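Local structure of neuraminidase (Influenza A virus, 4K3Y) at residues R42-S47 with W337-A342; S169-Y174 with L187-F192; T7-G12 with Q323-S328. The protein forms the neuraminidase-like spike of a bat influenza A virus, a six-bladed beta-propeller related to viral sialidases, though its own enzymatic role cannot be taken for granted. All blocks are in the same frame, centred on the assembly; numbering follows the deposited sequence.

Contact 1: residues R42-S47 with W337-A342; sequences RQNFVS and WIEIAA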
loop_
_atom_site.group_PDB
_atom_site.type_symbol
_atom_site.label_atom_id
_atom_site.label_comp_id
_atom_site.label_asym_id
_atom_site.label_seq_id
_atom_site.Cartn_x
_atom_site.Cartn_y
_atom_site.Cartn_z
ATOM N N ARG C 42 18.448 -7.164 11.344
ATOM C CA ARG C 42 19.399 -8.224 11.649
ATOM C C ARG C 42 18.739 -9.601 11.460
ATOM O O ARG C 42 17.510 -9.706 11.397
ATOM C CB ARG C 42 19.990 -8.059 13.061
ATOM C CG ARG C 42 19.029 -8.299 14.223
ATOM C CD ARG C 42 19.801 -8.357 15.548
ATOM N NE ARG C 42 19.174 -9.243 16.529
ATOM C CZ ARG C 42 19.352 -10.562 16.571
ATOM N NH1 ARG C 42 20.134 -11.163 15.685
ATOM N NH2 ARG C 42 18.741 -11.283 17.500
ATOM N N GLN C 43 19.560 -10.646 11.370
ATOM C CA GLN C 43 19.080 -11.994 11.082
ATOM C C GLN C 43 18.217 -11.996 9.805
ATOM O O GLN C 43 17.130 -12.578 9.763
ATOM C CB GLN C 43 18.324 -12.595 12.286
ATOM C CG GLN C 43 18.426 -14.134 12.421
ATOM C CD GLN C 43 17.079 -14.865 12.245
ATOM O OE1 GLN C 43 16.607 -15.544 13.156
ATOM N NE2 GLN C 43 16.477 -14.739 11.065
ATOM N N ASN C 44 18.708 -11.350 8.753
ATOM C CA ASN C 44 18.004 -11.386 7.483
ATOM C C ASN C 44 18.045 -12.772 6.845
ATOM O O ASN C 44 18.976 -13.550 7.055
ATOM C CB ASN C 44 18.559 -10.332 6.525
ATOM C CG ASN C 44 18.456 -8.933 7.086
ATOM O OD1 ASN C 44 17.496 -8.221 6.820
ATOM N ND2 ASN C 44 19.445 -8.537 7.877
ATOM N N PHE C 45 17.000 -13.078 6.092
ATOM C CA PHE C 45 16.980 -14.244 5.225
ATOM C C PHE C 45 15.811 -14.080 4.254
ATOM O O PHE C 45 14.927 -13.233 4.441
ATOM C CB PHE C 45 16.861 -15.558 6.022
ATOM C CG PHE C 45 15.521 -15.756 6.663
ATOM C CD1 PHE C 45 15.248 -15.221 7.918
ATOM C CD2 PHE C 45 14.515 -16.466 6.001
ATOM C CE1 PHE C 45 13.990 -15.401 8.515
ATOM C CE2 PHE C 45 13.262 -16.645 6.585
ATOM C CZ PHE C 45 13.001 -16.117 7.849
ATOM N N VAL C 46 15.807 -14.899 3.215
ATOM C CA VAL C 46 14.801 -14.776 2.194
ATOM C C VAL C 46 13.961 -16.037 2.140
ATOM O O VAL C 46 14.489 -17.163 2.201
ATOM C CB VAL C 46 15.445 -14.516 0.839
ATOM C CG1 VAL C 46 14.391 -14.469 -0.269
ATOM C CG2 VAL C 46 16.223 -13.214 0.901
ATOM N N SER C 47 12.646 -15.842 2.058
ATOM C CA SER C 47 11.752 -16.946 1.747
ATOM C C SER C 47 10.730 -16.526 0.697
ATOM O O SER C 47 10.246 -15.377 0.675
ATOM C CB SER C 47 11.068 -17.477 2.991
ATOM O OG SER C 47 10.571 -18.773 2.732
ATOM N N TRP C 337 21.240 -15.779 -0.400
ATOM C CA TRP C 337 21.364 -14.442 0.156
ATOM C C TRP C 337 22.622 -14.379 1.017
ATOM O O TRP C 337 22.980 -15.351 1.682
ATOM C CB TRP C 337 20.132 -14.067 0.990
ATOM C CG TRP C 337 19.808 -15.075 2.074
ATOM C CD1 TRP C 337 18.871 -16.055 2.008
ATOM C CD2 TRP C 337 20.416 -15.187 3.374
ATOM N NE1 TRP C 337 18.845 -16.770 3.179
ATOM C CE2 TRP C 337 19.783 -16.260 4.036
ATOM C CE3 TRP C 337 21.432 -14.486 4.041
ATOM C CZ2 TRP C 337 20.138 -16.666 5.331
ATOM C CZ3 TRP C 337 21.785 -14.891 5.331
ATOM C CH2 TRP C 337 21.138 -15.973 5.959
ATOM N N ILE C 338 23.276 -13.222 0.993
ATOM C CA ILE C 338 24.433 -12.938 1.821
ATOM C C ILE C 338 24.176 -11.719 2.699
ATOM O O ILE C 338 24.004 -10.615 2.179
ATOM C CB ILE C 338 25.642 -12.574 0.951
ATOM C CG1 ILE C 338 25.901 -13.641 -0.122
ATOM C CG2 ILE C 338 26.878 -12.320 1.824
ATOM C CD1 ILE C 338 27.120 -13.322 -0.999
ATOM N N GLU C 339 24.172 -11.902 4.021
ATOM C CA GLU C 339 24.133 -10.758 4.949
ATOM C C GLU C 339 25.507 -10.043 5.059
ATOM O O GLU C 339 26.564 -10.668 5.193
ATOM C CB GLU C 339 23.582 -11.167 6.320
ATOM C CG GLU C 339 23.123 -9.995 7.202
ATOM C CD GLU C 339 22.349 -10.448 8.452
ATOM O OE1 GLU C 339 22.752 -11.446 9.113
ATOM O OE2 GLU C 339 21.329 -9.796 8.773
ATOM N N ILE C 340 25.444 -8.717 4.995
ATOM C CA ILE C 340 26.574 -7.799 4.864
ATOM C C ILE C 340 26.627 -6.871 6.088
ATOM O O ILE C 340 25.599 -6.340 6.510
ATOM C CB ILE C 340 26.320 -6.916 3.594
ATOM C CG1 ILE C 340 26.441 -7.758 2.337
ATOM C CG2 ILE C 340 27.204 -5.702 3.524
ATOM C CD1 ILE C 340 27.514 -8.790 2.445
ATOM N N ALA C 341 27.798 -6.661 6.673
ATOM C CA ALA C 341 27.913 -5.611 7.687
ATOM C C ALA C 341 27.936 -4.270 6.963
ATOM O O ALA C 341 28.704 -4.094 6.018
ATOM C CB ALA C 341 29.158 -5.792 8.503
ATOM N N ALA C 342 27.084 -3.336 7.386
ATOM C CA ALA C 342 27.006 -2.012 6.755
ATOM C C ALA C 342 26.822 -0.876 7.772
ATOM O O ALA C 342 26.777 -1.099 8.986
ATOM C CB ALA C 342 25.887 -1.986 5.721
HETATM O O HOH W 1 22.275 -11.134 12.070
HETATM O O HOH W 2 16.677 -18.562 3.438
#
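Trp337 lays one face of its indole on the backbone of Asn44 and Phe45, a worked example of how an aromatic side chain can pack one propeller blade against the next. Phe45 CA stands over the ring, 3.8 Å from the centroid of its five-membered part and 18° off the normal, a CH-pi contact. Over the same face Asn44 O approaches the far corner of the six-membered ring, 3.4 Å from Trp337 CH2, while Phe45 CB meets Trp337 CZ2 at 3.5 Å. With chi1 at 54°, Trp337 CG lies between the backbone N and carbonyl carbon, and the indole is carried out toward strand 44-47. Val46 slides past in the opposite sense, its CB packing on Trp337 CD1.

The other half of the contact is polar. Glu339 reaches across with an extended chain, and its OE2 accepts a nearly straight bond from Asn44 N (3.0 Å, 173°), which arrives from above the carboxylate plane. The Asn44 amide, turned almost perpendicular to the carboxylate, also donates from ND2 to OE2, although the modelled separation is too short to be trusted in detail. Against the close indole packing, toward the margins the link is made by water. One molecule joins Gln43 N to Glu339 OE1; another, in the indole plane, accepts a hydrogen bond from Trp337 NE1 and donates to Val46 O. Arg318 forms a salt bridge with Glu339 OE1. Arg42 and Glu339 probably correspond to active-site positions of related sialidases.

The two strands run nearly antiparallel but belong to different sheets. Strand 40-48 pairs with strand 53-61 in one blade, whereas strand 335-343 lies between strands 315-322 and 349-359 in the next, where Tyr322 and Leu353 also touch Val46.

Contact 2: residues S169-Y174 with L187-F192; sequences SSHRLY and LDTTGF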
loop_
_atom_site.group_PDB
_atom_site.type_symbol
_atom_site.label_atom_id
_atom_site.label_comp_id
_atom_site.label_asym_id
_atom_site.label_seq_id
_atom_site.Cartn_x
_atom_site.Cartn_y
_atom_site.Cartn_z
ATOM N N SER C 169 24.545 -30.308 21.859
ATOM C CA SER C 169 23.375 -29.788 21.155
ATOM C C SER C 169 22.456 -30.913 20.681
ATOM O O SER C 169 22.925 -31.931 20.156
ATOM C CB SER C 169 23.814 -28.943 19.955
ATOM O OG SER C 169 24.835 -29.589 19.217
ATOM N N SER C 170 21.149 -30.740 20.868
ATOM C CA SER C 170 20.193 -31.670 20.274
ATOM C C SER C 170 19.440 -30.988 19.135
ATOM O O SER C 170 19.242 -29.769 19.152
ATOM C CB SER C 170 19.234 -32.224 21.329
ATOM O OG SER C 170 18.558 -31.186 22.017
ATOM N N HIS C 171 19.038 -31.763 18.134
ATOM C CA HIS C 171 18.338 -31.195 16.978
ATOM C C HIS C 171 17.154 -32.058 16.547
ATOM O O HIS C 171 17.199 -33.286 16.623
ATOM C CB HIS C 171 19.322 -30.967 15.823
ATOM C CG HIS C 171 20.572 -30.262 16.251
ATOM N ND1 HIS C 171 20.657 -28.890 16.355
ATOM C CD2 HIS C 171 21.770 -30.744 16.660
ATOM C CE1 HIS C 171 21.861 -28.556 16.782
ATOM N NE2 HIS C 171 22.556 -29.663 16.976
ATOM N N ARG C 172 16.086 -31.404 16.113
ATOM C CA ARG C 172 14.864 -32.106 15.751
ATOM C C ARG C 172 14.304 -31.695 14.400
ATOM O O ARG C 172 14.308 -30.516 14.035
ATOM C CB ARG C 172 13.804 -31.897 16.828
ATOM C CG ARG C 172 14.069 -32.692 18.093
ATOM C CD ARG C 172 12.986 -32.437 19.106
ATOM N NE ARG C 172 13.111 -33.309 20.268
ATOM C CZ ARG C 172 12.208 -33.373 21.243
ATOM N NH1 ARG C 172 11.115 -32.615 21.178
ATOM N NH2 ARG C 172 12.392 -34.197 22.276
ATOM N N LEU C 173 13.823 -32.689 13.665
ATOM C CA LEU C 173 13.143 -32.466 12.397
ATOM C C LEU C 173 11.633 -32.298 12.622
ATOM O O LEU C 173 10.972 -33.201 13.120
ATOM C CB LEU C 173 13.404 -33.645 11.464
ATOM C CG LEU C 173 13.889 -33.286 10.067
ATOM C CD1 LEU C 173 13.855 -34.513 9.168
ATOM C CD2 LEU C 173 13.052 -32.150 9.480
ATOM N N TYR C 174 11.089 -31.140 12.263
ATOM C CA TYR C 174 9.655 -30.905 12.427
ATOM C C TYR C 174 8.909 -30.881 11.091
ATOM O O TYR C 174 9.354 -30.255 10.124
ATOM C CB TYR C 174 9.385 -29.610 13.207
ATOM C CG TYR C 174 9.619 -29.732 14.698
ATOM C CD1 TYR C 174 10.898 -29.596 15.233
ATOM C CD2 TYR C 174 8.565 -29.979 15.572
ATOM C CE1 TYR C 174 11.126 -29.709 16.588
ATOM C CE2 TYR C 174 8.786 -30.096 16.937
ATOM C CZ TYR C 174 10.073 -29.959 17.436
ATOM O OH TYR C 174 10.329 -30.067 18.783
ATOM N N LEU C 187 17.019 -36.106 15.657
ATOM C CA LEU C 187 18.122 -36.390 14.759
ATOM C C LEU C 187 19.344 -36.832 15.551
ATOM O O LEU C 187 19.622 -36.311 16.640
ATOM C CB LEU C 187 18.455 -35.159 13.921
ATOM C CG LEU C 187 17.328 -34.594 13.054
ATOM C CD1 LEU C 187 17.612 -33.156 12.735
ATOM C CD2 LEU C 187 17.178 -35.376 11.765
ATOM N N ASP C 188 20.075 -37.794 15.003
ATOM C CA ASP C 188 21.253 -38.297 15.679
ATOM C C ASP C 188 22.462 -37.421 15.356
ATOM O O ASP C 188 23.102 -37.592 14.316
ATOM C CB ASP C 188 21.507 -39.748 15.278
ATOM C CG ASP C 188 22.473 -40.447 16.209
ATOM O OD1 ASP C 188 22.672 -39.942 17.336
ATOM O OD2 ASP C 188 23.024 -41.498 15.814
ATOM N N THR C 189 22.762 -36.480 16.249
ATOM C CA THR C 189 23.924 -35.605 16.088
ATOM C C THR C 189 24.992 -35.876 17.148
ATOM O O THR C 189 25.565 -34.943 17.718
ATOM C CB THR C 189 23.526 -34.120 16.115
ATOM O OG1 THR C 189 22.740 -33.851 17.288
ATOM C CG2 THR C 189 22.714 -33.770 14.865
ATOM N N THR C 190 25.246 -37.155 17.414
ATOM C CA THR C 190 26.284 -37.541 18.364
ATOM C C THR C 190 27.649 -37.276 17.757
ATOM O O THR C 190 27.983 -37.819 16.695
ATOM C CB THR C 190 26.199 -39.033 18.759
ATOM O OG1 THR C 190 25.179 -39.677 17.984
ATOM C CG2 THR C 190 25.873 -39.181 20.243
ATOM N N GLY C 191 28.427 -36.421 18.420
ATOM C CA GLY C 191 29.781 -36.140 17.983
ATOM C C GLY C 191 29.951 -34.892 17.141
ATOM O O GLY C 191 31.081 -34.512 16.842
ATOM N N PHE C 192 28.843 -34.260 16.743
ATOM C CA PHE C 192 28.913 -32.965 16.053
ATOM C C PHE C 192 27.800 -31.996 16.443
ATOM O O PHE C 192 26.879 -32.341 17.189
ATOM C CB PHE C 192 28.939 -33.134 14.530
ATOM C CG PHE C 192 27.684 -33.733 13.956
ATOM C CD1 PHE C 192 27.469 -35.101 14.018
ATOM C CD2 PHE C 192 26.729 -32.936 13.342
ATOM C CE1 PHE C 192 26.321 -35.663 13.489
ATOM C CE2 PHE C 192 25.572 -33.493 12.806
ATOM C CZ PHE C 192 25.371 -34.859 12.881
HETATM O O HOH W 3 24.915 -32.751 18.939
#
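The imidazole of His171 presents an edge to Thr189: the hydroxyl OG1 lies in the ring plane, 3.3 Å from His171 CD2, and the methyl CG2 reaches the same carbon at 3.6 Å. The two side chains cross at about a right angle. A second aromatic group, the Phe192 ring, has Thr189 CB over one face, offset toward its rim, and meets Phe232 edge-to-face, whereas the Arg172 guanidinium has Tyr174 OH at its edge, in plane, and makes a cation-pi contact with Trp184. Thr189 thus mediates between two rings, one met edge-on and the other from above.

The chain fold behind this is a strand followed by a departing turn. Leu187 N donates to His171 O (3.0 Å, 164°), and the chain then enters a type II turn from Thr189 to Phe192. Between Ser169 and the turn, a water molecule lies within bonding distance of Ser169 O, Thr189 O and Thr189 OG1. Ser169 OG accepts a weak bond from His171 NE2, but its stronger partners are Asn193 and Tyr166, which anchor it beyond the contact. At the other end the contact becomes apolar: Leu187 spreads its methyls alongside strand 170-174, CD1 lying 4.2 Å from His171 CB and CD2 lying 4.2 Å from Leu173 CB.

Within its blade, strand 170-177 is flanked by strands 155-162 and 180-187, the latter being the outermost strand. Leu187 and Thr189 also pack on strand 230-233 of the following blade, so the loop leading to strand 197-202 starts against its neighbour.

Contact 3: residues T7-G12 with Q323-S328; sequences TPLVLG and QPAYES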
loop_
_atom_site.group_PDB
_atom_site.type_symbol
_atom_site.label_atom_id
_atom_site.label_comp_id
_atom_site.label_asym_id
_atom_site.label_seq_id
_atom_site.Cartn_x
_atom_site.Cartn_y
_atom_site.Cartn_z
ATOM N N THR C 7 -3.827 -23.018 -4.426
ATOM C CA THR C 7 -3.265 -24.364 -4.577
ATOM C C THR C 7 -1.928 -24.535 -3.844
ATOM O O THR C 7 -1.163 -23.568 -3.713
ATOM C CB THR C 7 -3.143 -24.744 -6.083
ATOM O OG1 THR C 7 -4.135 -25.727 -6.405
ATOM C CG2 THR C 7 -1.739 -25.289 -6.445
ATOM N N PRO C 8 -1.649 -25.761 -3.349
ATOM C CA PRO C 8 -0.389 -26.013 -2.637
ATOM C C PRO C 8 0.853 -25.681 -3.471
ATOM O O PRO C 8 0.916 -25.987 -4.672
ATOM C CB PRO C 8 -0.445 -27.518 -2.345
ATOM C CG PRO C 8 -1.879 -27.843 -2.320
ATOM C CD PRO C 8 -2.500 -26.963 -3.384
ATOM N N LEU C 9 1.771 -24.985 -2.842
ATOM C CA LEU C 9 3.059 -24.721 -3.468
ATOM C C LEU C 9 3.820 -26.018 -3.748
ATOM O O LEU C 9 4.001 -26.869 -2.859
ATOM C CB LEU C 9 3.904 -23.787 -2.593
ATOM C CG LEU C 9 5.201 -23.233 -3.210
ATOM C CD1 LEU C 9 5.368 -21.767 -2.880
ATOM C CD2 LEU C 9 6.428 -24.018 -2.753
ATOM N N VAL C 10 4.260 -26.158 -4.995
ATOM C CA VAL C 10 5.012 -27.332 -5.411
ATOM C C VAL C 10 6.258 -26.936 -6.212
ATOM O O VAL C 10 6.188 -26.191 -7.196
ATOM C CB VAL C 10 4.121 -28.343 -6.176
ATOM C CG1 VAL C 10 3.249 -27.621 -7.187
ATOM C CG2 VAL C 10 4.970 -29.418 -6.838
ATOM N N LEU C 11 7.400 -27.433 -5.750
ATOM C CA LEU C 11 8.690 -27.087 -6.319
ATOM C C LEU C 11 9.070 -28.060 -7.428
ATOM O O LEU C 11 8.633 -29.219 -7.425
ATOM C CB LEU C 11 9.766 -27.130 -5.227
ATOM C CG LEU C 11 9.566 -26.290 -3.963
ATOM C CD1 LEU C 11 10.605 -26.662 -2.915
ATOM C CD2 LEU C 11 9.636 -24.802 -4.275
ATOM N N GLY C 12 9.892 -27.587 -8.365
ATOM C CA GLY C 12 10.448 -28.437 -9.402
ATOM C C GLY C 12 11.266 -29.572 -8.813
ATOM O O GLY C 12 12.010 -29.388 -7.846
ATOM N N GLN C 323 14.667 -20.969 -2.659
ATOM C CA GLN C 323 14.118 -21.313 -3.982
ATOM C C GLN C 323 12.855 -20.512 -4.334
ATOM O O GLN C 323 11.822 -20.646 -3.669
ATOM C CB GLN C 323 13.810 -22.806 -4.051
ATOM C CG GLN C 323 15.049 -23.683 -4.082
ATOM C CD GLN C 323 14.746 -25.153 -3.769
ATOM O OE1 GLN C 323 14.055 -25.473 -2.783
ATOM N NE2 GLN C 323 15.268 -26.054 -4.606
ATOM N N PRO C 324 12.932 -19.670 -5.380
ATOM C CA PRO C 324 11.759 -18.924 -5.863
ATOM C C PRO C 324 10.763 -19.893 -6.496
ATOM O O PRO C 324 11.220 -20.827 -7.164
ATOM C CB PRO C 324 12.345 -18.005 -6.949
ATOM C CG PRO C 324 13.818 -18.013 -6.738
ATOM C CD PRO C 324 14.140 -19.360 -6.166
ATOM N N ALA C 325 9.457 -19.702 -6.297
ATOM C CA ALA C 325 8.491 -20.601 -6.932
ATOM C C ALA C 325 7.206 -19.927 -7.402
ATOM O O ALA C 325 6.101 -20.456 -7.204
ATOM C CB ALA C 325 8.178 -21.800 -6.031
ATOM N N TYR C 326 7.355 -18.754 -8.007
ATOM C CA TYR C 326 6.284 -18.169 -8.813
ATOM C C TYR C 326 6.721 -18.276 -10.275
ATOM O O TYR C 326 6.535 -17.374 -11.102
ATOM C CB TYR C 326 5.950 -16.745 -8.383
ATOM C CG TYR C 326 7.139 -15.827 -8.169
ATOM C CD1 TYR C 326 7.882 -15.862 -6.990
ATOM C CD2 TYR C 326 7.497 -14.902 -9.140
ATOM C CE1 TYR C 326 8.958 -15.010 -6.799
ATOM C CE2 TYR C 326 8.561 -14.050 -8.959
ATOM C CZ TYR C 326 9.291 -14.103 -7.790
ATOM O OH TYR C 326 10.354 -13.241 -7.628
ATOM N N GLU C 327 7.315 -19.430 -10.554
ATOM C CA GLU C 327 7.779 -19.808 -11.869
ATOM C C GLU C 327 6.630 -20.403 -12.669
ATOM O O GLU C 327 5.600 -20.799 -12.120
ATOM C CB GLU C 327 8.915 -20.840 -11.741
ATOM C CG GLU C 327 8.906 -21.683 -10.429
ATOM C CD GLU C 327 8.800 -23.195 -10.660
ATOM O OE1 GLU C 327 8.266 -23.614 -11.710
ATOM O OE2 GLU C 327 9.243 -23.972 -9.782
ATOM N N SER C 328 6.807 -20.414 -13.981
ATOM C CA SER C 328 6.088 -21.322 -14.839
ATOM C C SER C 328 7.223 -21.927 -15.646
ATOM O O SER C 328 7.114 -22.128 -16.864
ATOM C CB SER C 328 5.086 -20.587 -15.719
ATOM O OG SER C 328 3.840 -21.262 -15.740
#
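Leu11 and Ala325 mark the closest approach of the two backbones, 6.5 Å from CA to CA, where two irregular segments pass without forming a ladder. Both lie outside the strands of the beta-propeller: residues 7-12 in the N-terminal lead-in before strand 20-26, and residues 323-328 in the loop between strands 315-322 and 335-343 of one blade. The pairing illustrates how loops can be joined by a few apolar side chains while their polar groups are satisfied by third parties.

Ala325 points its methyl at the N-terminal segment and receives two leucines. Leu11 CD2 is 3.8 Å from Ala325 CB, and Leu9 CD1 touches the same carbon at 4.2 Å. The other branch of Leu11 reaches across Gln323: with CG anti to its carbonyl carbon (chi1 -55°), the fork is placed so that CD1 comes to 3.7 Å from Gln323 OE1, the two side chains crossing at roughly a right angle. The glutamine amide is held from elsewhere, NE2 donating to the carbonyl of Tyr201, a residue that the Leu11 side chain also touches.

Beyond these methyls the contact thins out. Glu327 bends at chi2 and brings its carboxylate to the edge of the N-terminal segment, Gly12 N lying 3.9 Å from Glu327 OE2. On the outer side of the loop Tyr326 packs on Ile129 of a neighbouring subunit, and Ser328 OG hydrogen-bonds to an N-acetylglucosamine. One polar link between the segments is indirect: Gln332 accepts from Gly12 N through OE1 and donates to Pro324 O through NE2.

How the contacts relate
The chemistry of the three contacts differs with their depth. Contact 1 is the core example, about 9 Å from the centre of the chain, where an indole and a carboxylate join neighbouring blades; contacts 2 and 3 are only partly buried, each about 18 Å out. Contact 2 joins near neighbours in sequence within one blade, using a backbone bond and water, while contacts 1 and 3 bring together distant parts of the chain. Both involve the blade of strands 315-322 and 335-343: contact 1 uses a strand and contact 3 the loop between them, their nearest atoms about 6 Å apart. Contact 3 relies on methyl packing and, unlike the others, adjoins another subunit.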